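Local coordinates for uncharacterized protein (Starkeya novella, PDB 5I20), which exports amino acids across the bacterial inner membrane with broad specificity, including L-threonine, L-methionine, L-lysine and L-glutamate, at residues Pro32-Ala37 against Ser202-Gly207; Pro102-Leu107 against Ile162-Ser167; Ala110-Glu115 against Ala169-Ala174. All coordinates share one frame; numbering follows the deposited sequence.

Contact 1 of 3, residues Pro32-Ala37 against Ser202-Gly207; sequences PFLLTA and SVWPVG
Leu-34 turns its CG to the far side of its own nitrogen (chi1 -177°), while the CG of Trp-204 stands opposite the carbonyl carbon (chi1 -78°). These two settings bring the leucine methyls over the indole. Leu-34 CD2 sits above the five-membered ring, 3.9 Å from its centroid and only 5° off the ring normal. This is a CH-pi contact made squarely over one face. Leu-34 CD1 serves the six-membered part and lies 4.0 Å from CZ2 of Trp-204. The two side chains cross at about a right angle. Leu-34 CD2 is also 3.5 Å from the carbonyl O of Val-203, the residue before the tryptophan. Replacing Leu-34 with alanine would probably leave this face of the indole without its methyl cover and the ring freer to turn. In the first turn of helix 32-53, Pro-32 O takes two bonds: Thr-36 N reaches the carbonyl from one face and Thr-36 OG1, at 2.7 Å, from the other. Phe-33 N is hydrogen-bonded to Glu-200 OE2, and Leu-34 also packs on His-196 of helix 181-199. The arrangement is that of a transmembrane helix meeting a periplasmic loop with its first turn, at the periplasmic end of the basket-shaped DMT transporter fold.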
loop_
_atom_site.group_PDB
_atom_site.type_symbol
_atom_site.label_atom_id
_atom_site.label_comp_id
_atom_site.label_asym_id
_atom_site.label_seq_id
_atom_site.Cartn_x
_atom_site.Cartn_y
_atom_site.Cartn_z
ATOM N N PRO A 32 1.100 10.107 -13.343
ATOM C CA PRO A 32 1.054 9.701 -11.930
ATOM C C PRO A 32 1.125 10.834 -10.901
ATOM O O PRO A 32 0.390 10.787 -9.914
ATOM C CB PRO A 32 2.284 8.793 -11.793
ATOM C CG PRO A 32 3.196 9.218 -12.888
ATOM C CD PRO A 32 2.286 9.560 -14.026
ATOM N N PHE A 33 1.997 11.815 -11.109
ATOM C CA PHE A 33 2.190 12.866 -10.113
ATOM C C PHE A 33 0.986 13.792 -9.998
ATOM O O PHE A 33 0.597 14.178 -8.894
ATOM C CB PHE A 33 3.446 13.680 -10.427
ATOM C CG PHE A 33 4.702 13.085 -9.868
ATOM C CD1 PHE A 33 4.873 12.968 -8.497
ATOM C CD2 PHE A 33 5.713 12.647 -10.707
ATOM C CE1 PHE A 33 6.027 12.420 -7.974
ATOM C CE2 PHE A 33 6.872 12.099 -10.189
ATOM C CZ PHE A 33 7.029 11.986 -8.821
ATOM N N LEU A 34 0.402 14.152 -11.136
ATOM C CA LEU A 34 -0.811 14.957 -11.135
ATOM C C LEU A 34 -1.952 14.181 -10.491
ATOM O O LEU A 34 -2.743 14.739 -9.735
ATOM C CB LEU A 34 -1.197 15.373 -12.554
ATOM C CG LEU A 34 -2.427 16.279 -12.647
ATOM C CD1 LEU A 34 -2.163 17.610 -11.955
ATOM C CD2 LEU A 34 -2.839 16.492 -14.093
ATOM N N LEU A 35 -2.024 12.888 -10.793
ATOM C CA LEU A 35 -3.065 12.026 -10.245
ATOM C C LEU A 35 -2.894 11.896 -8.737
ATOM O O LEU A 35 -3.871 11.815 -7.991
ATOM C CB LEU A 35 -3.031 10.649 -10.915
ATOM C CG LEU A 35 -4.188 9.690 -10.621
ATOM C CD1 LEU A 35 -5.508 10.258 -11.125
ATOM C CD2 LEU A 35 -3.923 8.319 -11.231
ATOM N N THR A 36 -1.641 11.884 -8.297
ATOM C CA THR A 36 -1.318 11.829 -6.878
ATOM C C THR A 36 -1.725 13.126 -6.187
ATOM O O THR A 36 -2.356 13.106 -5.128
ATOM C CB THR A 36 0.188 11.571 -6.663
ATOM O OG1 THR A 36 0.540 10.302 -7.231
ATOM C CG2 THR A 36 0.533 11.570 -5.183
ATOM N N ALA A 37 -1.367 14.251 -6.801
ATOM C CA ALA A 37 -1.717 15.571 -6.282
ATOM C C ALA A 37 -3.226 15.739 -6.112
ATOM O O ALA A 37 -3.689 16.289 -5.112
ATOM C CB ALA A 37 -1.172 16.656 -7.199
ATOM N N SER A 202 0.970 17.872 -19.380
ATOM C CA SER A 202 -0.263 18.421 -18.826
ATOM C C SER A 202 -1.514 17.727 -19.361
ATOM O O SER A 202 -2.228 18.274 -20.199
ATOM C CB SER A 202 -0.337 19.922 -19.112
ATOM O OG SER A 202 -1.509 20.495 -18.557
ATOM N N VAL A 203 -1.778 16.521 -18.870
ATOM C CA VAL A 203 -2.982 15.793 -19.249
ATOM C C VAL A 203 -3.919 15.665 -18.050
ATOM O O VAL A 203 -3.676 14.874 -17.137
ATOM C CB VAL A 203 -2.655 14.392 -19.803
ATOM C CG1 VAL A 203 -3.932 13.657 -20.187
ATOM C CG2 VAL A 203 -1.723 14.504 -20.999
ATOM N N TRP A 204 -4.988 16.456 -18.060
ATOM C CA TRP A 204 -5.941 16.482 -16.959
ATOM C C TRP A 204 -7.078 15.488 -17.182
ATOM O O TRP A 204 -7.363 15.117 -18.319
ATOM C CB TRP A 204 -6.494 17.898 -16.780
ATOM C CG TRP A 204 -5.544 18.817 -16.072
ATOM C CD1 TRP A 204 -4.426 19.402 -16.592
ATOM C CD2 TRP A 204 -5.631 19.257 -14.711
ATOM N NE1 TRP A 204 -3.811 20.178 -15.639
ATOM C CE2 TRP A 204 -4.531 20.106 -14.476
ATOM C CE3 TRP A 204 -6.531 19.016 -13.669
ATOM C CZ2 TRP A 204 -4.307 20.714 -13.242
ATOM C CZ3 TRP A 204 -6.308 19.620 -12.444
ATOM C CH2 TRP A 204 -5.205 20.460 -12.242
ATOM N N PRO A 205 -7.718 15.037 -16.090
ATOM C CA PRO A 205 -8.872 14.136 -16.199
ATOM C C PRO A 205 -10.018 14.765 -16.981
ATOM O O PRO A 205 -10.328 15.937 -16.771
ATOM C CB PRO A 205 -9.276 13.902 -14.740
ATOM C CG PRO A 205 -8.036 14.152 -13.958
ATOM C CD PRO A 205 -7.312 15.246 -14.688
ATOM N N VAL A 206 -10.633 13.998 -17.874
ATOM C CA VAL A 206 -11.758 14.497 -18.656
ATOM C C VAL A 206 -12.956 13.554 -18.563
ATOM O O VAL A 206 -12.798 12.333 -18.496
ATOM C CB VAL A 206 -11.373 14.696 -20.139
ATOM C CG1 VAL A 206 -10.332 15.798 -20.278
ATOM C CG2 VAL A 206 -10.863 13.396 -20.743
ATOM N N GLY A 207 -14.154 14.133 -18.548
ATOM C CA GLY A 207 -15.384 13.360 -18.514
ATOM C C GLY A 207 -15.535 12.465 -17.297
ATOM O O GLY A 207 -15.422 12.919 -16.158
#

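Contact 2 of 3, residues Pro102-Leu107 against Ile162-Ser167; sequences PLLIVL and IWSVYS. With OLC ((2R)-2,3-dihydroxypropyl (9Z)-octadec-9-enoate), chain G.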
loop_
_atom_site.group_PDB
_atom_site.type_symbol
_atom_site.label_atom_id
_atom_site.label_comp_id
_atom_site.label_asym_id
_atom_site.label_seq_id
_atom_site.Cartn_x
_atom_site.Cartn_y
_atom_site.Cartn_z
ATOM N N PRO A 102 5.295 -6.296 1.900
ATOM C CA PRO A 102 4.639 -6.942 3.045
ATOM C C PRO A 102 5.594 -7.828 3.847
ATOM O O PRO A 102 5.509 -7.852 5.074
ATOM C CB PRO A 102 3.533 -7.777 2.394
ATOM C CG PRO A 102 3.256 -7.084 1.099
ATOM C CD PRO A 102 4.602 -6.608 0.636
ATOM N N LEU A 103 6.489 -8.534 3.163
ATOM C CA LEU A 103 7.501 -9.348 3.833
ATOM C C LEU A 103 8.428 -8.471 4.675
ATOM O O LEU A 103 8.820 -8.845 5.778
ATOM C CB LEU A 103 8.309 -10.149 2.808
ATOM C CG LEU A 103 9.475 -10.995 3.329
ATOM C CD1 LEU A 103 8.988 -12.040 4.325
ATOM C CD2 LEU A 103 10.214 -11.658 2.170
ATOM N N LEU A 104 8.763 -7.299 4.150
ATOM C CA LEU A 104 9.653 -6.374 4.840
ATOM C C LEU A 104 9.045 -5.879 6.146
ATOM O O LEU A 104 9.737 -5.769 7.157
ATOM C CB LEU A 104 9.997 -5.190 3.933
ATOM C CG LEU A 104 10.885 -5.512 2.731
ATOM C CD1 LEU A 104 11.142 -4.274 1.887
ATOM C CD2 LEU A 104 12.196 -6.134 3.195
ATOM N N ILE A 105 7.749 -5.583 6.121
ATOM C CA ILE A 105 7.037 -5.174 7.324
ATOM C C ILE A 105 7.085 -6.273 8.389
ATOM O O ILE A 105 7.349 -5.998 9.561
ATOM C CB ILE A 105 5.566 -4.808 7.012
ATOM C CG1 ILE A 105 5.505 -3.467 6.273
ATOM C CG2 ILE A 105 4.737 -4.749 8.285
ATOM C CD1 ILE A 105 4.105 -2.997 5.964
ATOM N N VAL A 106 6.838 -7.513 7.976
ATOM C CA VAL A 106 6.902 -8.647 8.892
ATOM C C VAL A 106 8.292 -8.750 9.512
ATOM O O VAL A 106 8.426 -8.848 10.731
ATOM C CB VAL A 106 6.553 -9.978 8.189
ATOM C CG1 VAL A 106 6.780 -11.154 9.131
ATOM C CG2 VAL A 106 5.115 -9.962 7.691
ATOM N N LEU A 107 9.319 -8.707 8.670
ATOM C CA LEU A 107 10.700 -8.770 9.140
ATOM C C LEU A 107 11.071 -7.562 10.010
ATOM O O LEU A 107 11.715 -7.717 11.047
ATOM C CB LEU A 107 11.661 -8.885 7.950
ATOM C CG LEU A 107 11.571 -10.185 7.139
ATOM C CD1 LEU A 107 12.466 -10.141 5.907
ATOM C CD2 LEU A 107 11.918 -11.386 8.012
ATOM N N ILE A 162 10.951 2.043 1.815
ATOM C CA ILE A 162 10.452 3.296 2.370
ATOM C C ILE A 162 9.044 3.123 2.944
ATOM O O ILE A 162 8.755 3.577 4.054
ATOM C CB ILE A 162 10.457 4.416 1.310
ATOM C CG1 ILE A 162 11.898 4.788 0.956
ATOM C CG2 ILE A 162 9.717 5.645 1.811
ATOM C CD1 ILE A 162 12.019 5.775 -0.187
ATOM N N TRP A 163 8.178 2.448 2.198
ATOM C CA TRP A 163 6.821 2.185 2.665
ATOM C C TRP A 163 6.811 1.240 3.867
ATOM O O TRP A 163 6.031 1.423 4.802
ATOM C CB TRP A 163 5.966 1.604 1.536
ATOM C CG TRP A 163 4.621 1.139 2.002
ATOM C CD1 TRP A 163 4.208 -0.152 2.157
ATOM C CD2 TRP A 163 3.515 1.962 2.393
ATOM N NE1 TRP A 163 2.912 -0.184 2.611
ATOM C CE2 TRP A 163 2.464 1.101 2.764
ATOM C CE3 TRP A 163 3.312 3.344 2.459
ATOM C CZ2 TRP A 163 1.226 1.577 3.199
ATOM C CZ3 TRP A 163 2.084 3.815 2.888
ATOM C CH2 TRP A 163 1.056 2.934 3.252
ATOM N N SER A 164 7.676 0.230 3.837
ATOM C CA SER A 164 7.789 -0.713 4.949
ATOM C C SER A 164 8.291 -0.040 6.218
ATOM O O SER A 164 7.815 -0.332 7.317
ATOM C CB SER A 164 8.725 -1.868 4.588
ATOM O OG SER A 164 8.195 -2.639 3.528
ATOM N N VAL A 165 9.273 0.842 6.069
ATOM C CA VAL A 165 9.821 1.535 7.225
ATOM C C VAL A 165 8.792 2.528 7.745
ATOM O O VAL A 165 8.549 2.594 8.945
ATOM C CB VAL A 165 11.152 2.243 6.893
ATOM C CG1 VAL A 165 11.537 3.222 7.994
ATOM C CG2 VAL A 165 12.250 1.210 6.689
ATOM N N TYR A 166 8.165 3.271 6.838
ATOM C CA TYR A 166 7.083 4.177 7.208
ATOM C C TYR A 166 5.998 3.471 8.020
ATOM O O TYR A 166 5.523 3.995 9.027
ATOM C CB TYR A 166 6.455 4.810 5.963
ATOM C CG TYR A 166 5.152 5.515 6.256
ATOM C CD1 TYR A 166 5.138 6.787 6.815
ATOM C CD2 TYR A 166 3.934 4.904 5.987
ATOM C CE1 TYR A 166 3.948 7.434 7.095
ATOM C CE2 TYR A 166 2.741 5.541 6.261
ATOM C CZ TYR A 166 2.753 6.805 6.816
ATOM O OH TYR A 166 1.564 7.438 7.086
ATOM N N SER A 167 5.608 2.282 7.571
ATOM C CA SER A 167 4.552 1.519 8.228
ATOM C C SER A 167 4.962 1.049 9.619
ATOM O O SER A 167 4.241 1.259 10.596
ATOM C CB SER A 167 4.158 0.312 7.377
ATOM O OG SER A 167 3.645 0.716 6.121
HETATM C C10 OLC G . 0.941 0.254 -0.479
HETATM C C9 OLC G . -0.316 1.043 -0.350
HETATM C C11 OLC G . 2.110 0.861 -1.173
HETATM C C8 OLC G . -0.402 2.411 -0.932
HETATM C C16 OLC G . 2.234 -1.523 -5.630
HETATM C C12 OLC G . 2.927 -0.209 -1.814
HETATM C C7 OLC G . -1.145 2.382 -2.225
HETATM C C15 OLC G . 3.125 -0.383 -5.260
HETATM C C13 OLC G . 3.647 0.357 -2.992
HETATM C C6 OLC G . -1.258 3.767 -2.769
HETATM C C14 OLC G . 3.870 -0.710 -4.009
HETATM C C5 OLC G . -0.631 3.829 -4.120
HETATM C C4 OLC G . -1.082 5.059 -4.835
HETATM C C3 OLC G . -0.616 5.016 -6.253
HETATM C C2 OLC G . -1.238 6.137 -7.014
#
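Ile-105 and Ser-164 mark the close passage of two transmembrane helices of the DMT fold, with CA atoms 5.1 Å apart. The short axes of 102-107 and 162-167 approach to 8.6 Å and cross at -39°. The small serine probably allows this approach.

The van der Waals contacts rest on two side chains. Ile-105 keeps CG1 beside its backbone N (chi1 -73°), and from there the extended end reaches across the interface. Its CG1 lies against CA of Ser-164, and its CD1 ends 3.6 Å from CB of Ser-167. Leu-104 CB packs on the hydroxyl oxygen, 3.1 Å from Ser-164 OG, without a hydrogen bond.

The polar groups are buried. Ser-164 OG is hydrogen-bonded chiefly to Ala-160 O in its own helix. Trp-101 O, at the start of the facing helix just before 102-107, shares the hydroxyl as a second acceptor. Ser-167 OG donates to Trp-163 O at 2.8 Å, and Trp-228 NE1 is bonded to the same hydroxyl. Trp-163 O also accepts from Ser-167 N, on the opposite face of the carbonyl plane.

The third group is aromatic. Trp-163 stacks with Trp-228 and meets Trp-101 edge-to-face. The bound monoolein lays its cis double bond over one face of the indole, with C10 3.7 Å from CE2. On the opposite face lies Ser-167 OG, 3.6 Å above the ring plane.

Contact 3 of 3, residues Ala110-Glu115 against Ala169-Ala174; sequences AFLPGE and ASRRFA
Leu-112 is the first residue of 110-115 to touch the other segment, and it meets Arg-171. At chi1 -62° its CG is trans to the carbonyl carbon, which sets CD1 against the arginine chain. Leu-112 CD1 lies 3.8 Å from Arg-171 CD, so a methyl rests on the aliphatic part of the chain. The leucine runs across the arginine chain, nearly perpendicular to it. Val-237 of helix 237-243 touches Leu-112, Glu-115 and Arg-171 alike.

Past Leu-112 the chain turns through Pro-113 and Gly-114. Glu-115 N makes a weak 3.3 Å bond back to Leu-112 O. This is the cytoplasmic side of the DMT exporter: the loop following helix 101-108 faces the loop following helix 150-169. In the second loop, Arg-171 to Ala-174 form a type I beta turn.

Glu-115 ends the walk. Its chain bends at chi2 (-81°) and brings OE1 over one face of the Arg-171 guanidinium, toward the rim of that group. The arginine chain is itself bent at chi3, which turns this face to the carboxylate. Glu-115 OE1 is 3.7 Å from Arg-171 NH1. The carboxylate and guanidinium planes are only 20° apart, and OE1 lies well out of the guanidinium plane. The salt bridge is therefore long and purely one of charges, with no N-H aimed at the oxygen. Both groups have stronger partners elsewhere. Glu-115 OE2 forms a salt bridge with Arg-3 NH1, and a long, weak ion pair with Arg-238. Arg-171 NE is hydrogen-bonded to Met-232 O, and its NH2 is satisfied elsewhere too.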
loop_
_atom_site.group_PDB
_atom_site.type_symbol
_atom_site.label_atom_id
_atom_site.label_comp_id
_atom_site.label_asym_id
_atom_site.label_seq_id
_atom_site.Cartn_x
_atom_site.Cartn_y
_atom_site.Cartn_z
ATOM N N ALA A 110 10.152 -7.047 13.918
ATOM C CA ALA A 110 10.969 -7.642 14.972
ATOM C C ALA A 110 11.757 -6.575 15.729
ATOM O O ALA A 110 12.243 -6.820 16.831
ATOM C CB ALA A 110 11.912 -8.682 14.386
ATOM N N PHE A 111 11.879 -5.390 15.138
ATOM C CA PHE A 111 12.580 -4.285 15.785
ATOM C C PHE A 111 11.674 -3.539 16.766
ATOM O O PHE A 111 12.141 -2.697 17.529
ATOM C CB PHE A 111 13.132 -3.307 14.740
ATOM C CG PHE A 111 14.188 -3.900 13.846
ATOM C CD1 PHE A 111 14.932 -4.997 14.252
ATOM C CD2 PHE A 111 14.437 -3.355 12.597
ATOM C CE1 PHE A 111 15.903 -5.541 13.426
ATOM C CE2 PHE A 111 15.406 -3.892 11.767
ATOM C CZ PHE A 111 16.140 -4.985 12.182
ATOM N N LEU A 112 10.380 -3.845 16.740
ATOM C CA LEU A 112 9.438 -3.245 17.683
ATOM C C LEU A 112 9.561 -3.910 19.054
ATOM O O LEU A 112 9.520 -5.137 19.158
ATOM C CB LEU A 112 8.003 -3.356 17.163
ATOM C CG LEU A 112 7.716 -2.641 15.840
ATOM C CD1 LEU A 112 6.263 -2.823 15.416
ATOM C CD2 LEU A 112 8.072 -1.165 15.943
ATOM N N PRO A 113 9.713 -3.097 20.111
ATOM C CA PRO A 113 9.962 -3.563 21.481
ATOM C C PRO A 113 8.939 -4.572 21.996
ATOM O O PRO A 113 9.328 -5.600 22.550
ATOM C CB PRO A 113 9.897 -2.273 22.303
ATOM C CG PRO A 113 10.288 -1.207 21.344
ATOM C CD PRO A 113 9.698 -1.626 20.029
ATOM N N GLY A 114 7.655 -4.287 21.816
ATOM C CA GLY A 114 6.612 -5.156 22.331
ATOM C C GLY A 114 6.336 -6.380 21.477
ATOM O O GLY A 114 5.842 -7.392 21.975
ATOM N N GLU A 115 6.654 -6.291 20.189
ATOM C CA GLU A 115 6.339 -7.362 19.248
ATOM C C GLU A 115 7.371 -8.489 19.266
ATOM O O GLU A 115 8.577 -8.244 19.297
ATOM C CB GLU A 115 6.215 -6.803 17.826
ATOM C CG GLU A 115 5.209 -5.666 17.666
ATOM C CD GLU A 115 3.771 -6.144 17.541
ATOM O OE1 GLU A 115 2.995 -5.504 16.797
ATOM O OE2 GLU A 115 3.408 -7.150 18.187
ATOM N N ALA A 169 7.554 2.088 11.426
ATOM C CA ALA A 169 7.946 3.216 12.270
ATOM C C ALA A 169 6.743 4.026 12.748
ATOM O O ALA A 169 6.869 4.862 13.646
ATOM C CB ALA A 169 8.922 4.121 11.534
ATOM N N SER A 170 5.580 3.781 12.151
ATOM C CA SER A 170 4.359 4.460 12.572
ATOM C C SER A 170 3.993 4.104 14.011
ATOM O O SER A 170 3.403 4.922 14.721
ATOM C CB SER A 170 3.198 4.123 11.634
ATOM O OG SER A 170 3.416 4.668 10.346
ATOM N N ARG A 171 4.348 2.898 14.449
ATOM C CA ARG A 171 4.061 2.493 15.823
ATOM C C ARG A 171 4.856 3.334 16.820
ATOM O O ARG A 171 4.406 3.573 17.938
ATOM C CB ARG A 171 4.352 1.005 16.034
ATOM C CG ARG A 171 4.142 0.548 17.470
ATOM C CD ARG A 171 3.761 -0.915 17.553
ATOM N NE ARG A 171 2.444 -1.162 16.981
ATOM C CZ ARG A 171 1.522 -1.940 17.535
ATOM N NH1 ARG A 171 1.771 -2.551 18.687
ATOM N NH2 ARG A 171 0.350 -2.105 16.939
ATOM N N ARG A 172 6.033 3.791 16.405
ATOM C CA ARG A 172 6.856 4.658 17.242
ATOM C C ARG A 172 6.143 5.981 17.511
ATOM O O ARG A 172 6.275 6.566 18.588
ATOM C CB ARG A 172 8.220 4.896 16.581
ATOM C CG ARG A 172 9.042 6.026 17.184
ATOM C CD ARG A 172 10.484 5.983 16.692
ATOM N NE ARG A 172 11.396 5.503 17.727
ATOM C CZ ARG A 172 12.690 5.261 17.536
ATOM N NH1 ARG A 172 13.234 5.447 16.340
ATOM N NH2 ARG A 172 13.439 4.829 18.541
ATOM N N PHE A 173 5.372 6.438 16.529
ATOM C CA PHE A 173 4.594 7.664 16.663
ATOM C C PHE A 173 3.154 7.364 17.063
ATOM O O PHE A 173 2.231 8.047 16.625
ATOM C CB PHE A 173 4.614 8.458 15.354
ATOM C CG PHE A 173 5.991 8.841 14.896
ATOM C CD1 PHE A 173 6.614 9.971 15.402
ATOM C CD2 PHE A 173 6.661 8.073 13.959
ATOM C CE1 PHE A 173 7.883 10.325 14.982
ATOM C CE2 PHE A 173 7.931 8.421 13.536
ATOM C CZ PHE A 173 8.542 9.548 14.046
ATOM N N ALA A 174 2.966 6.347 17.899
ATOM C CA ALA A 174 1.628 5.921 18.302
ATOM C C ALA A 174 0.859 7.017 19.045
ATOM O O ALA A 174 -0.371 7.025 19.039
ATOM C CB ALA A 174 1.712 4.667 19.158
#

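Contact 2 is buried and is the nearest of the three to the chain's centre, while contacts 1 and 3 are only partly buried. Contacts 2 and 3 are linked along the chain: contact 2 joins two transmembrane helices, and contact 3 joins the loops that leave them. Their centres are about 12 Å apart. Contact 1 lies on the opposite side of the chain's centre, with its centre about 36 Å from that of contact 3. The chemistry changes with place. The periplasmic contact is a methyl-on-indole meeting. The buried one is close helix packing with serine hydroxyls satisfied inside. The cytoplasmic one adds a long charge pair to its apolar touch.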